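Local coordinates for protein homocitrate synthase (PDB 6KTQ) that catalyses the aldol-type condensation of acetyl-CoA with 2-oxoglutarate to give homocitrate, the first step of lysine biosynthesis by the alpha-aminoadipate route, at residues Glu44-Val49 with Asn255-Arg260; Glu152-Ala157 with Ala189-Val194; Ala171-Tyr176 with Val200-Pro205; Lys285-Val290 with Glu338-Ser343. All coordinates share one frame; numbering follows the deposited sequence.

Contact 1 of 4, residues Glu44-Val49 with Asn255-Arg260; sequences EQTPGV and NGLGER
Gln-45 and Thr-46, in the loop after strand 31-37, meet Leu-257, Gly-258 and Glu-259, in the loop after strand 249-252, where two neighbouring loops at the mouth of the catalytic barrel pack beside the active site. The shortest polar link joins Gly-258 N to Thr-46 OG1, at 2.8 Å but bent (131° at the hydrogen). Thr-46 carries OG1 beside its own backbone N (chi1 -48°), from where the hydroxyl also bonds Gly-43 O. Gly-258 O meanwhile lies 3.4 Å from Thr-46 CA in a CA-H...O contact. Strands 31-37 and 249-252 pair in parallel and close the DRE-TIM barrel, so these loops bridge the first and last of its parallel strands. Between the side chains, Gln-45 NE2 gives a nearly straight bond to Glu-259 OE2, 3.2 Å away, which accepts through its anti lone pair; the oxygen lies close to the amide plane, although carboxylate and amide are turned 73° apart. The same amide offers OE1 to the substrate-pocket residue Arg-41, and Glu-259 N is bonded to the zinc ligand Glu-42. With an alanine here instead of Glu-259, Gln-45 NE2 would probably lose its acceptor, leaving the amide held chiefly through OE1 by Arg-41. Away from these polar links, Val-49 CG2 packs against Leu-257 CD2 at 4.3 Å.

Contact 2 of 4, residues Glu152-Ala157 with Ala189-Val194; sequences ETVSYA and AGADRV
Val-154 and Ala-189 touch through CG1 and CB at 3.8 Å, the central apolar pair between helix 143-159 and the C-terminal end of helix 176-189, two successive helices on the outside of the beta/alpha barrel. The same CG1 reaches Ala-191 CB at 4.1 Å, which places one methyl over the turn that leads from the helix end to strand 193-198. Its position follows from chi1 of 165°, with CG1 swung opposite the backbone N and toward that turn. One residue further along the helix, Ser-155 lies against Ala-189 from the side: OG is 3.4 Å from Ala-189 CB. No hydrogen bond crosses between the segments. The hydroxyl is instead bonded to Ala-151 O one turn back, reached because OG stands beside its own backbone N (chi1 -72°), so OG is satisfied within its own helix and meets Ala-189 CB by van der Waals contact.

Ala-189 comes immediately before Gly-190, the first residue to leave helical backbone angles. Gly-190, with phi at 119°, closes a Schellman motif with two bonds back into the last turn; a CB on Gly-190 would collide with Ala-189 O at this phi. Beyond the turn, Asp-192 and Arg-193 join strand 163-169 through backbone hydrogen bonds to Val-164 and Phe-166, and the side chain of Val-154 also rests on Val-164, so both segments abut that strand. At the backbone level the closest approach is a CA-H...O contact, Ser-155 CA to Ala-189 O at 3.6 Å.

Contact 3 of 4, residues Ala171-Tyr176 with Val200-Pro205; sequences ATRADY and VGVLYP
Thr-172 and Arg-173 pack on Val-200, Val-202 and Leu-203 in a mainly apolar surface contact between the loops that follow strands 163-169 and 193-198, neighbours in the barrel. Thr-172 CG2 is set against both Leu-203 methyls, 3.5 Å from Leu-203 CD2. Leu-203 departs from staggered torsions (chi1 -118°, chi2 10°), and both its conformation and this short distance are best read as doubtful. The hydroxyl of Thr-172 stands between its backbone N and carbonyl carbon (chi1 62°), where it is bonded to Asp-198 OD1. A water also donates to Thr-172 OG1 at 2.8 Å, and accepts from Val-200 N at 3.0 Å, so it bridges the two loops where no direct hydrogen bond does. Asp-198 further receives the backbone N-H groups of Val-202 and Leu-203, and thereby holds the second loop's turn against Thr-172. Arg-173 lies across the valines: Val-200 CG2 sits over the centre of one guanidinium face, 3.4 Å above its plane, while Arg-173 CG touches Val-202 CG2 at 3.8 Å. A salt bridge from NE to Asp-170 OD1 is likely to steady the guanidinium in that pose. Each loop precedes a helix, with Asp-175 and Tyr-204 at the N-cap positions, as expected of beta-alpha loops at the catalytic end of a TIM barrel, here next to the 2-oxoglutarate pocket residue Thr-199.

Contact 4 of 4, residues Lys285-Val290 with Glu338-Ser343; sequences KKLSEV and ETFGRS. With SO4 (sulfate ion), chain G.
Lys-285, leading into helix 287-298, and Leu-287, in its first turn, face Phe-340 and Gly-341 in the loop before strand 345-346, and Ser-288 meets Arg-342. No hydrogen bond crosses directly; the contact is van der Waals, side chain to backbone and side chain to side chain. Lys-285 runs out along the backbone of the loop: CG is 3.7 Å from Thr-339 O, the extended chain brings CE to 3.5 Å from Glu-338 O, and a bend at chi4 (82°) sets NZ 3.7 Å from the same oxygen. A CB on Gly-341 would clash with Lys-285 O; its absence lets the backbones come near, with Lys-285 CA 4.2 Å from Phe-340 CA. Leu-287 CD1 approaches the Phe-340 ring obliquely, 4.2 Å from Phe-340 CD1.

Ser-288 OG lies 3.6 Å from Arg-342 CD, alongside the arginine's aliphatic part. Arg-342 bends at chi3 (63°), which turns its guanidinium toward a bound sulfate, probably from the crystallisation liquor, lying at its edge: NE holds O4 at 3.0 Å and NH2 holds O3 at 2.9 Å, while Ser-343 N adds a third bond, to O1. NH1 is engaged elsewhere, by the carbonyl oxygens of Ile-308 and Gly-310. An alanine in place of Arg-342 would probably leave those two carbonyls without this donor and strip the sulfate of two of its bonds.

Leu-287 also rests on Ala-270 and Phe-340 on Ala-271, both of helix 266-277, while Val-290 turns to helix 53-66; the loop thereby packs against helices 287-298 and 266-277.

Contacts 1, 2 and 3 belong to the catalytic barrel, and contact 4 joins the barrel's end to the region that follows it. Contact 1 links loops from the ends of the barrel sequence, so contacts 2 and 3 are nested within its span; those two interleave along the chain around strands 163-169 and 193-198. Contact 4 comes later in series. Contacts 1 and 3 have centres about 21 Å apart yet touch, Arg-260 NH2 lying 3.7 Å from Val-200 CA, which joins loops bordering the active site. Contact 2 lies on the barrel's outside, between helix 143-159 and the turn into strand 193-198, its centre about 39 Å from contact 4's, on opposite sides of the chain's centre.

Contact 1 of 4, residues Glu44-Val49 with Asn255-Arg260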
loop_
_atom_site.group_PDB
_atom_site.type_symbol
_atom_site.label_atom_id
_atom_site.label_comp_id
_atom_site.label_asym_id
_atom_site.label_seq_id
_atom_site.Cartn_x
_atom_site.Cartn_y
_atom_site.Cartn_z
ATOM N N GLU A 44 4.230 31.053 -15.178
ATOM C CA GLU A 44 4.797 32.266 -15.784
ATOM C C GLU A 44 6.203 32.023 -16.356
ATOM O O GLU A 44 6.789 32.927 -16.926
ATOM C CB GLU A 44 4.805 33.429 -14.783
ATOM C CG GLU A 44 4.533 34.756 -15.435
ATOM C CD GLU A 44 4.706 35.951 -14.513
ATOM O OE1 GLU A 44 5.202 35.809 -13.361
ATOM O OE2 GLU A 44 4.335 37.057 -14.944
ATOM N N GLN A 45 6.752 30.815 -16.222
ATOM C CA GLN A 45 8.015 30.471 -16.907
ATOM C C GLN A 45 7.786 29.895 -18.299
ATOM O O GLN A 45 8.728 29.465 -18.944
ATOM C CB GLN A 45 8.883 29.540 -16.057
ATOM C CG GLN A 45 9.370 30.201 -14.773
ATOM C CD GLN A 45 10.114 29.283 -13.823
ATOM O OE1 GLN A 45 9.914 29.364 -12.628
ATOM N NE2 GLN A 45 10.968 28.418 -14.345
ATOM N N THR A 46 6.529 29.884 -18.752
ATOM C CA THR A 46 6.202 29.487 -20.106
ATOM C C THR A 46 6.704 30.551 -21.107
ATOM O O THR A 46 6.411 31.734 -20.932
ATOM C CB THR A 46 4.674 29.356 -20.271
ATOM O OG1 THR A 46 4.105 28.587 -19.185
ATOM C CG2 THR A 46 4.336 28.722 -21.605
ATOM N N PRO A 47 7.436 30.136 -22.160
ATOM C CA PRO A 47 7.794 31.076 -23.196
ATOM C C PRO A 47 6.594 31.904 -23.625
ATOM O O PRO A 47 5.522 31.368 -23.911
ATOM C CB PRO A 47 8.286 30.180 -24.348
ATOM C CG PRO A 47 8.834 28.996 -23.648
ATOM C CD PRO A 47 7.958 28.795 -22.446
ATOM N N GLY A 48 6.775 33.209 -23.670
ATOM C CA GLY A 48 5.733 34.092 -24.201
ATOM C C GLY A 48 4.636 34.460 -23.232
ATOM O O GLY A 48 3.734 35.229 -23.582
ATOM N N VAL A 49 4.705 33.954 -22.002
ATOM C CA VAL A 49 3.664 34.187 -21.014
ATOM C C VAL A 49 4.196 35.099 -19.913
ATOM O O VAL A 49 5.209 34.804 -19.287
ATOM C CB VAL A 49 3.165 32.869 -20.370
ATOM C CG1 VAL A 49 2.176 33.155 -19.272
ATOM C CG2 VAL A 49 2.489 31.989 -21.405
ATOM N N ASN A 255 -3.880 24.407 -17.436
ATOM C CA ASN A 255 -3.659 24.300 -18.875
ATOM C C ASN A 255 -2.316 23.726 -19.268
ATOM O O ASN A 255 -1.908 23.842 -20.416
ATOM C CB ASN A 255 -3.841 25.673 -19.552
ATOM C CG ASN A 255 -5.199 26.311 -19.257
ATOM O OD1 ASN A 255 -6.132 25.659 -18.772
ATOM N ND2 ASN A 255 -5.310 27.601 -19.543
ATOM N N GLY A 256 -1.596 23.132 -18.331
ATOM C CA GLY A 256 -0.285 22.572 -18.674
ATOM C C GLY A 256 0.749 23.645 -18.975
ATOM O O GLY A 256 1.668 23.440 -19.780
ATOM N N LEU A 257 0.580 24.818 -18.382
ATOM C CA LEU A 257 1.634 25.836 -18.462
ATOM C C LEU A 257 2.930 25.381 -17.740
ATOM O O LEU A 257 2.915 24.517 -16.829
ATOM C CB LEU A 257 1.127 27.162 -17.902
ATOM C CG LEU A 257 0.032 27.858 -18.734
ATOM C CD1 LEU A 257 -0.570 29.013 -17.946
ATOM C CD2 LEU A 257 0.570 28.371 -20.072
ATOM N N GLY A 258 4.048 26.003 -18.144
ATOM C CA GLY A 258 5.336 25.894 -17.485
ATOM C C GLY A 258 6.489 25.957 -18.454
ATOM O O GLY A 258 6.282 26.075 -19.665
ATOM N N GLU A 259 7.709 25.862 -17.946
ATOM C CA GLU A 259 8.870 25.729 -18.814
ATOM C C GLU A 259 8.647 24.631 -19.817
ATOM O O GLU A 259 8.097 23.584 -19.475
ATOM C CB GLU A 259 10.134 25.393 -18.034
ATOM C CG GLU A 259 10.710 26.539 -17.278
ATOM C CD GLU A 259 11.695 27.442 -18.018
ATOM O OE1 GLU A 259 12.230 27.153 -19.133
ATOM O OE2 GLU A 259 11.955 28.481 -17.403
ATOM N N ARG A 260 9.067 24.899 -21.048
ATOM C CA ARG A 260 9.088 23.960 -22.139
ATOM C C ARG A 260 7.679 23.429 -22.446
ATOM O O ARG A 260 6.889 24.146 -23.044
ATOM C CB ARG A 260 10.124 22.836 -21.897
ATOM C CG ARG A 260 11.558 23.296 -21.668
ATOM C CD ARG A 260 12.566 22.128 -21.517
ATOM N NE ARG A 260 12.086 21.088 -20.601
ATOM C CZ ARG A 260 12.037 21.196 -19.263
ATOM N NH1 ARG A 260 12.508 22.269 -18.641
ATOM N NH2 ARG A 260 11.515 20.209 -18.536
#

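Contact 2 of 4, residues Glu152-Ala157 with Ala189-Val194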
loop_
_atom_site.group_PDB
_atom_site.type_symbol
_atom_site.label_atom_id
_atom_site.label_comp_id
_atom_site.label_asym_id
_atom_site.label_seq_id
_atom_site.Cartn_x
_atom_site.Cartn_y
_atom_site.Cartn_z
ATOM N N GLU A 152 22.549 25.468 5.570
ATOM C CA GLU A 152 22.629 26.846 6.086
ATOM C C GLU A 152 21.423 27.670 5.668
ATOM O O GLU A 152 20.805 28.373 6.480
ATOM C CB GLU A 152 23.917 27.519 5.617
ATOM C CG GLU A 152 25.135 26.925 6.302
ATOM C CD GLU A 152 26.460 27.479 5.801
ATOM O OE1 GLU A 152 27.501 26.998 6.306
ATOM O OE2 GLU A 152 26.458 28.382 4.920
ATOM N N THR A 153 21.064 27.570 4.392
ATOM C CA THR A 153 19.986 28.391 3.875
ATOM C C THR A 153 18.665 27.939 4.410
ATOM O O THR A 153 17.843 28.771 4.758
ATOM C CB THR A 153 19.976 28.444 2.338
ATOM O OG1 THR A 153 20.075 27.124 1.804
ATOM C CG2 THR A 153 21.152 29.246 1.849
ATOM N N VAL A 154 18.445 26.631 4.513
ATOM C CA VAL A 154 17.190 26.159 5.117
ATOM C C VAL A 154 17.075 26.571 6.586
ATOM O O VAL A 154 16.000 26.977 7.042
ATOM C CB VAL A 154 17.013 24.630 4.990
ATOM C CG1 VAL A 154 15.916 24.137 5.920
ATOM C CG2 VAL A 154 16.715 24.254 3.533
ATOM N N SER A 155 18.166 26.459 7.332
ATOM C CA SER A 155 18.175 26.938 8.737
ATOM C C SER A 155 17.918 28.430 8.855
ATOM O O SER A 155 17.090 28.871 9.674
ATOM C CB SER A 155 19.508 26.622 9.408
ATOM O OG SER A 155 19.599 25.238 9.657
ATOM N N TYR A 156 18.634 29.204 8.042
ATOM C CA TYR A 156 18.435 30.647 8.001
ATOM C C TYR A 156 16.963 30.985 7.773
ATOM O O TYR A 156 16.393 31.807 8.509
ATOM C CB TYR A 156 19.316 31.280 6.919
ATOM C CG TYR A 156 19.312 32.798 6.904
ATOM C CD1 TYR A 156 19.759 33.533 8.002
ATOM C CD2 TYR A 156 18.883 33.502 5.778
ATOM C CE1 TYR A 156 19.757 34.922 7.983
ATOM C CE2 TYR A 156 18.878 34.883 5.753
ATOM C CZ TYR A 156 19.320 35.588 6.853
ATOM O OH TYR A 156 19.313 36.962 6.813
ATOM N N ALA A 157 16.331 30.342 6.783
ATOM C CA ALA A 157 14.932 30.651 6.465
ATOM C C ALA A 157 14.037 30.300 7.638
ATOM O O ALA A 157 13.145 31.072 8.018
ATOM C CB ALA A 157 14.476 29.888 5.213
ATOM N N ALA A 189 17.775 20.522 9.313
ATOM C CA ALA A 189 17.851 21.984 9.282
ATOM C C ALA A 189 16.513 22.703 9.445
ATOM O O ALA A 189 16.486 23.927 9.566
ATOM C CB ALA A 189 18.532 22.426 8.000
ATOM N N GLY A 190 15.404 21.962 9.414
ATOM C CA GLY A 190 14.097 22.511 9.767
ATOM C C GLY A 190 13.017 22.494 8.680
ATOM O O GLY A 190 11.940 23.020 8.887
ATOM N N ALA A 191 13.292 21.910 7.518
ATOM C CA ALA A 191 12.274 21.857 6.446
ATOM C C ALA A 191 11.228 20.825 6.845
ATOM O O ALA A 191 11.603 19.751 7.293
ATOM C CB ALA A 191 12.918 21.447 5.131
ATOM N N ASP A 192 9.941 21.141 6.697
ATOM C CA ASP A 192 8.899 20.165 6.968
ATOM C C ASP A 192 8.308 19.510 5.720
ATOM O O ASP A 192 7.530 18.561 5.853
ATOM C CB ASP A 192 7.774 20.773 7.794
ATOM C CG ASP A 192 7.042 21.867 7.058
ATOM O OD1 ASP A 192 7.703 22.745 6.477
ATOM O OD2 ASP A 192 5.812 21.853 7.056
ATOM N N ARG A 193 8.617 20.049 4.529
ATOM C CA ARG A 193 8.168 19.482 3.248
ATOM C C ARG A 193 9.359 19.411 2.309
ATOM O O ARG A 193 10.270 20.255 2.370
ATOM C CB ARG A 193 7.048 20.337 2.600
ATOM C CG ARG A 193 5.765 20.524 3.399
ATOM C CD ARG A 193 4.618 20.986 2.494
ATOM N NE ARG A 193 4.328 19.873 1.605
ATOM C CZ ARG A 193 3.527 18.860 1.896
ATOM N NH1 ARG A 193 2.782 18.866 2.995
ATOM N NH2 ARG A 193 3.449 17.847 1.065
ATOM N N VAL A 194 9.386 18.381 1.470
ATOM C CA VAL A 194 10.367 18.280 0.406
ATOM C C VAL A 194 9.613 18.031 -0.897
ATOM O O VAL A 194 8.783 17.124 -0.963
ATOM C CB VAL A 194 11.376 17.162 0.624
ATOM C CG1 VAL A 194 12.226 16.951 -0.612
ATOM C CG2 VAL A 194 12.285 17.477 1.815
#

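Contact 3 of 4, residues Ala171-Tyr176 with Val200-Pro205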
loop_
_atom_site.group_PDB
_atom_site.type_symbol
_atom_site.label_atom_id
_atom_site.label_comp_id
_atom_site.label_asym_id
_atom_site.label_seq_id
_atom_site.Cartn_x
_atom_site.Cartn_y
_atom_site.Cartn_z
ATOM N N ALA A 171 15.878 15.844 -8.999
ATOM C CA ALA A 171 15.915 14.694 -8.088
ATOM C C ALA A 171 15.770 13.387 -8.821
ATOM O O ALA A 171 16.363 12.382 -8.421
ATOM C CB ALA A 171 14.816 14.810 -7.067
ATOM N N THR A 172 15.010 13.383 -9.916
ATOM C CA THR A 172 14.718 12.143 -10.603
ATOM C C THR A 172 15.877 11.657 -11.462
ATOM O O THR A 172 15.802 10.566 -11.969
ATOM C CB THR A 172 13.419 12.256 -11.424
ATOM O OG1 THR A 172 13.572 13.266 -12.433
ATOM C CG2 THR A 172 12.259 12.646 -10.498
ATOM N N ARG A 173 16.955 12.439 -11.612
ATOM C CA ARG A 173 18.172 11.949 -12.230
ATOM C C ARG A 173 19.377 12.001 -11.275
ATOM O O ARG A 173 20.503 11.796 -11.682
ATOM C CB ARG A 173 18.472 12.717 -13.516
ATOM C CG ARG A 173 17.383 12.579 -14.584
ATOM C CD ARG A 173 17.784 13.248 -15.888
ATOM N NE ARG A 173 17.989 14.685 -15.694
ATOM C CZ ARG A 173 18.436 15.532 -16.611
ATOM N NH1 ARG A 173 18.601 16.816 -16.296
ATOM N NH2 ARG A 173 18.703 15.122 -17.834
ATOM N N ALA A 174 19.123 12.281 -10.021
ATOM C CA ALA A 174 20.153 12.372 -9.014
ATOM C C ALA A 174 20.529 10.999 -8.489
ATOM O O ALA A 174 19.741 10.065 -8.541
ATOM C CB ALA A 174 19.690 13.234 -7.857
ATOM N N ASP A 175 21.738 10.915 -7.945
ATOM C CA ASP A 175 22.170 9.735 -7.184
ATOM C C ASP A 175 21.209 9.547 -6.008
ATOM O O ASP A 175 21.040 10.444 -5.194
ATOM C CB ASP A 175 23.607 9.949 -6.682
ATOM C CG ASP A 175 24.123 8.746 -5.889
ATOM O OD1 ASP A 175 23.669 8.521 -4.741
ATOM O OD2 ASP A 175 24.911 8.001 -6.462
ATOM N N TYR A 176 20.544 8.401 -5.933
ATOM C CA TYR A 176 19.533 8.191 -4.917
ATOM C C TYR A 176 20.072 8.206 -3.469
ATOM O O TYR A 176 19.429 8.729 -2.562
ATOM C CB TYR A 176 18.762 6.898 -5.184
ATOM C CG TYR A 176 17.537 6.763 -4.323
ATOM C CD1 TYR A 176 16.534 7.718 -4.364
ATOM C CD2 TYR A 176 17.361 5.668 -3.470
ATOM C CE1 TYR A 176 15.421 7.607 -3.554
ATOM C CE2 TYR A 176 16.236 5.549 -2.665
ATOM C CZ TYR A 176 15.269 6.503 -2.715
ATOM O OH TYR A 176 14.136 6.398 -1.928
ATOM N N VAL A 200 12.914 17.229 -15.768
ATOM C CA VAL A 200 12.907 16.997 -17.218
ATOM C C VAL A 200 11.907 15.918 -17.647
ATOM O O VAL A 200 11.961 15.433 -18.765
ATOM C CB VAL A 200 14.314 16.709 -17.775
ATOM C CG1 VAL A 200 15.221 17.911 -17.545
ATOM C CG2 VAL A 200 14.939 15.443 -17.180
ATOM N N GLY A 201 11.029 15.521 -16.729
ATOM C CA GLY A 201 9.869 14.698 -17.066
ATOM C C GLY A 201 10.201 13.258 -17.431
ATOM O O GLY A 201 9.533 12.666 -18.277
ATOM N N VAL A 202 11.197 12.689 -16.758
ATOM C CA VAL A 202 11.729 11.360 -17.112
ATOM C C VAL A 202 11.310 10.253 -16.144
ATOM O O VAL A 202 11.734 9.107 -16.289
ATOM C CB VAL A 202 13.262 11.377 -17.226
ATOM C CG1 VAL A 202 13.695 12.186 -18.441
ATOM C CG2 VAL A 202 13.922 11.868 -15.935
ATOM N N LEU A 203 10.459 10.569 -15.185
ATOM C CA LEU A 203 9.943 9.532 -14.293
ATOM C C LEU A 203 9.059 8.554 -15.072
ATOM O O LEU A 203 8.290 8.972 -15.947
ATOM C CB LEU A 203 9.095 10.180 -13.213
ATOM C CG LEU A 203 9.435 10.115 -11.732
ATOM C CD1 LEU A 203 10.793 9.561 -11.312
ATOM C CD2 LEU A 203 9.034 11.402 -11.045
ATOM N N TYR A 204 9.171 7.263 -14.751
ATOM C CA TYR A 204 8.230 6.253 -15.241
ATOM C C TYR A 204 7.255 5.964 -14.111
ATOM O O TYR A 204 7.681 5.671 -12.992
ATOM C CB TYR A 204 8.967 4.975 -15.685
ATOM C CG TYR A 204 8.035 4.039 -16.396
ATOM C CD1 TYR A 204 7.729 4.225 -17.740
ATOM C CD2 TYR A 204 7.407 2.999 -15.711
ATOM C CE1 TYR A 204 6.805 3.407 -18.389
ATOM C CE2 TYR A 204 6.502 2.163 -16.345
ATOM C CZ TYR A 204 6.214 2.362 -17.702
ATOM O OH TYR A 204 5.324 1.538 -18.376
ATOM N N PRO A 205 5.945 6.024 -14.379
ATOM C CA PRO A 205 4.937 5.969 -13.314
ATOM C C PRO A 205 5.094 4.859 -12.257
ATOM O O PRO A 205 4.995 5.147 -11.073
ATOM C CB PRO A 205 3.634 5.788 -14.095
ATOM C CG PRO A 205 3.881 6.620 -15.320
ATOM C CD PRO A 205 5.316 6.307 -15.686
HETATM O O HOH W 1 14.420 15.631 -13.727
#

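Contact 4 of 4, residues Lys285-Val290 with Glu338-Ser343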
loop_
_atom_site.group_PDB
_atom_site.type_symbol
_atom_site.label_atom_id
_atom_site.label_comp_id
_atom_site.label_asym_id
_atom_site.label_seq_id
_atom_site.Cartn_x
_atom_site.Cartn_y
_atom_site.Cartn_z
ATOM N N LYS A 285 -16.536 21.617 -11.059
ATOM C CA LYS A 285 -17.468 22.295 -11.931
ATOM C C LYS A 285 -16.963 23.652 -12.365
ATOM O O LYS A 285 -17.588 24.273 -13.214
ATOM C CB LYS A 285 -18.815 22.452 -11.222
ATOM C CG LYS A 285 -19.593 21.148 -11.179
ATOM C CD LYS A 285 -20.950 21.360 -10.537
ATOM C CE LYS A 285 -21.951 20.304 -10.945
ATOM N NZ LYS A 285 -21.759 19.098 -10.134
ATOM N N LYS A 286 -15.864 24.120 -11.769
ATOM C CA LYS A 286 -15.298 25.420 -12.068
ATOM C C LYS A 286 -13.966 25.353 -12.851
ATOM O O LYS A 286 -13.342 26.393 -13.110
ATOM C CB LYS A 286 -15.114 26.205 -10.765
ATOM C CG LYS A 286 -16.429 26.650 -10.148
ATOM C CD LYS A 286 -16.224 27.489 -8.885
ATOM C CE LYS A 286 -15.563 28.854 -9.151
ATOM N NZ LYS A 286 -16.079 29.567 -10.360
ATOM N N LEU A 287 -13.556 24.146 -13.243
ATOM C CA LEU A 287 -12.329 23.981 -13.990
ATOM C C LEU A 287 -12.353 24.744 -15.321
ATOM O O LEU A 287 -11.379 25.404 -15.659
ATOM C CB LEU A 287 -12.038 22.500 -14.223
ATOM C CG LEU A 287 -11.717 21.725 -12.938
ATOM C CD1 LEU A 287 -11.610 20.224 -13.210
ATOM C CD2 LEU A 287 -10.433 22.261 -12.339
ATOM N N SER A 288 -13.445 24.657 -16.070
ATOM C CA SER A 288 -13.546 25.358 -17.340
ATOM C C SER A 288 -13.366 26.867 -17.184
ATOM O O SER A 288 -12.655 27.495 -17.956
ATOM C CB SER A 288 -14.872 25.068 -18.005
ATOM O OG SER A 288 -14.832 23.791 -18.600
ATOM N N GLU A 289 -13.984 27.438 -16.156
ATOM C CA GLU A 289 -13.951 28.881 -15.952
ATOM C C GLU A 289 -12.544 29.327 -15.612
ATOM O O GLU A 289 -12.055 30.333 -16.156
ATOM C CB GLU A 289 -14.928 29.283 -14.850
ATOM C CG GLU A 289 -14.949 30.773 -14.535
ATOM C CD GLU A 289 -15.638 31.082 -13.208
ATOM O OE1 GLU A 289 -14.997 31.698 -12.326
ATOM O OE2 GLU A 289 -16.806 30.676 -13.035
ATOM N N VAL A 290 -11.860 28.575 -14.749
ATOM C CA VAL A 290 -10.515 28.957 -14.355
ATOM C C VAL A 290 -9.528 28.737 -15.495
ATOM O O VAL A 290 -8.644 29.573 -15.727
ATOM C CB VAL A 290 -10.084 28.270 -13.039
ATOM C CG1 VAL A 290 -8.653 28.654 -12.672
ATOM C CG2 VAL A 290 -11.060 28.686 -11.924
ATOM N N GLU A 338 -21.644 16.742 -16.847
ATOM C CA GLU A 338 -22.115 17.598 -15.749
ATOM C C GLU A 338 -21.169 17.546 -14.561
ATOM O O GLU A 338 -21.145 18.467 -13.752
ATOM C CB GLU A 338 -23.540 17.194 -15.307
ATOM C CG GLU A 338 -24.602 17.463 -16.380
ATOM C CD GLU A 338 -24.627 16.447 -17.548
ATOM O OE1 GLU A 338 -24.025 15.338 -17.463
ATOM O OE2 GLU A 338 -25.274 16.773 -18.574
ATOM N N THR A 339 -20.378 16.484 -14.465
ATOM C CA THR A 339 -19.362 16.380 -13.414
ATOM C C THR A 339 -18.477 17.606 -13.429
ATOM O O THR A 339 -17.981 18.054 -12.376
ATOM C CB THR A 339 -18.445 15.144 -13.621
ATOM O OG1 THR A 339 -19.236 13.983 -13.818
ATOM C CG2 THR A 339 -17.536 14.914 -12.424
ATOM N N PHE A 340 -18.228 18.116 -14.634
ATOM C CA PHE A 340 -17.370 19.276 -14.823
ATOM C C PHE A 340 -18.158 20.537 -15.221
ATOM O O PHE A 340 -17.588 21.495 -15.706
ATOM C CB PHE A 340 -16.285 18.910 -15.840
ATOM C CG PHE A 340 -15.567 17.637 -15.488
ATOM C CD1 PHE A 340 -14.646 17.617 -14.446
ATOM C CD2 PHE A 340 -15.863 16.451 -16.129
ATOM C CE1 PHE A 340 -14.024 16.444 -14.071
ATOM C CE2 PHE A 340 -15.227 15.281 -15.781
ATOM C CZ PHE A 340 -14.305 15.271 -14.748
ATOM N N GLY A 341 -19.465 20.549 -14.996
ATOM C CA GLY A 341 -20.297 21.683 -15.402
ATOM C C GLY A 341 -20.442 21.831 -16.909
ATOM O O GLY A 341 -20.766 22.915 -17.398
ATOM N N ARG A 342 -20.208 20.749 -17.654
ATOM C CA ARG A 342 -20.291 20.793 -19.121
ATOM C C ARG A 342 -21.459 19.990 -19.638
ATOM O O ARG A 342 -22.103 19.281 -18.874
ATOM C CB ARG A 342 -18.983 20.322 -19.723
ATOM C CG ARG A 342 -17.809 21.057 -19.098
ATOM C CD ARG A 342 -16.569 20.924 -19.913
ATOM N NE ARG A 342 -16.713 21.515 -21.240
ATOM C CZ ARG A 342 -15.893 21.219 -22.232
ATOM N NH1 ARG A 342 -14.880 20.372 -22.025
ATOM N NH2 ARG A 342 -16.040 21.794 -23.422
ATOM N N SER A 343 -21.722 20.116 -20.932
ATOM C CA SER A 343 -22.772 19.362 -21.617
ATOM C C SER A 343 -22.209 18.736 -22.877
ATOM O O SER A 343 -21.333 19.302 -23.516
ATOM C CB SER A 343 -23.901 20.303 -22.043
ATOM O OG SER A 343 -24.375 21.007 -20.918
HETATM S S SO4 G . -19.548 23.489 -22.386
HETATM O O1 SO4 G . -20.506 22.434 -22.054
HETATM O O2 SO4 G . -20.250 24.692 -22.830
HETATM O O3 SO4 G . -18.705 23.040 -23.525
HETATM O O4 SO4 G . -18.643 23.811 -21.281
#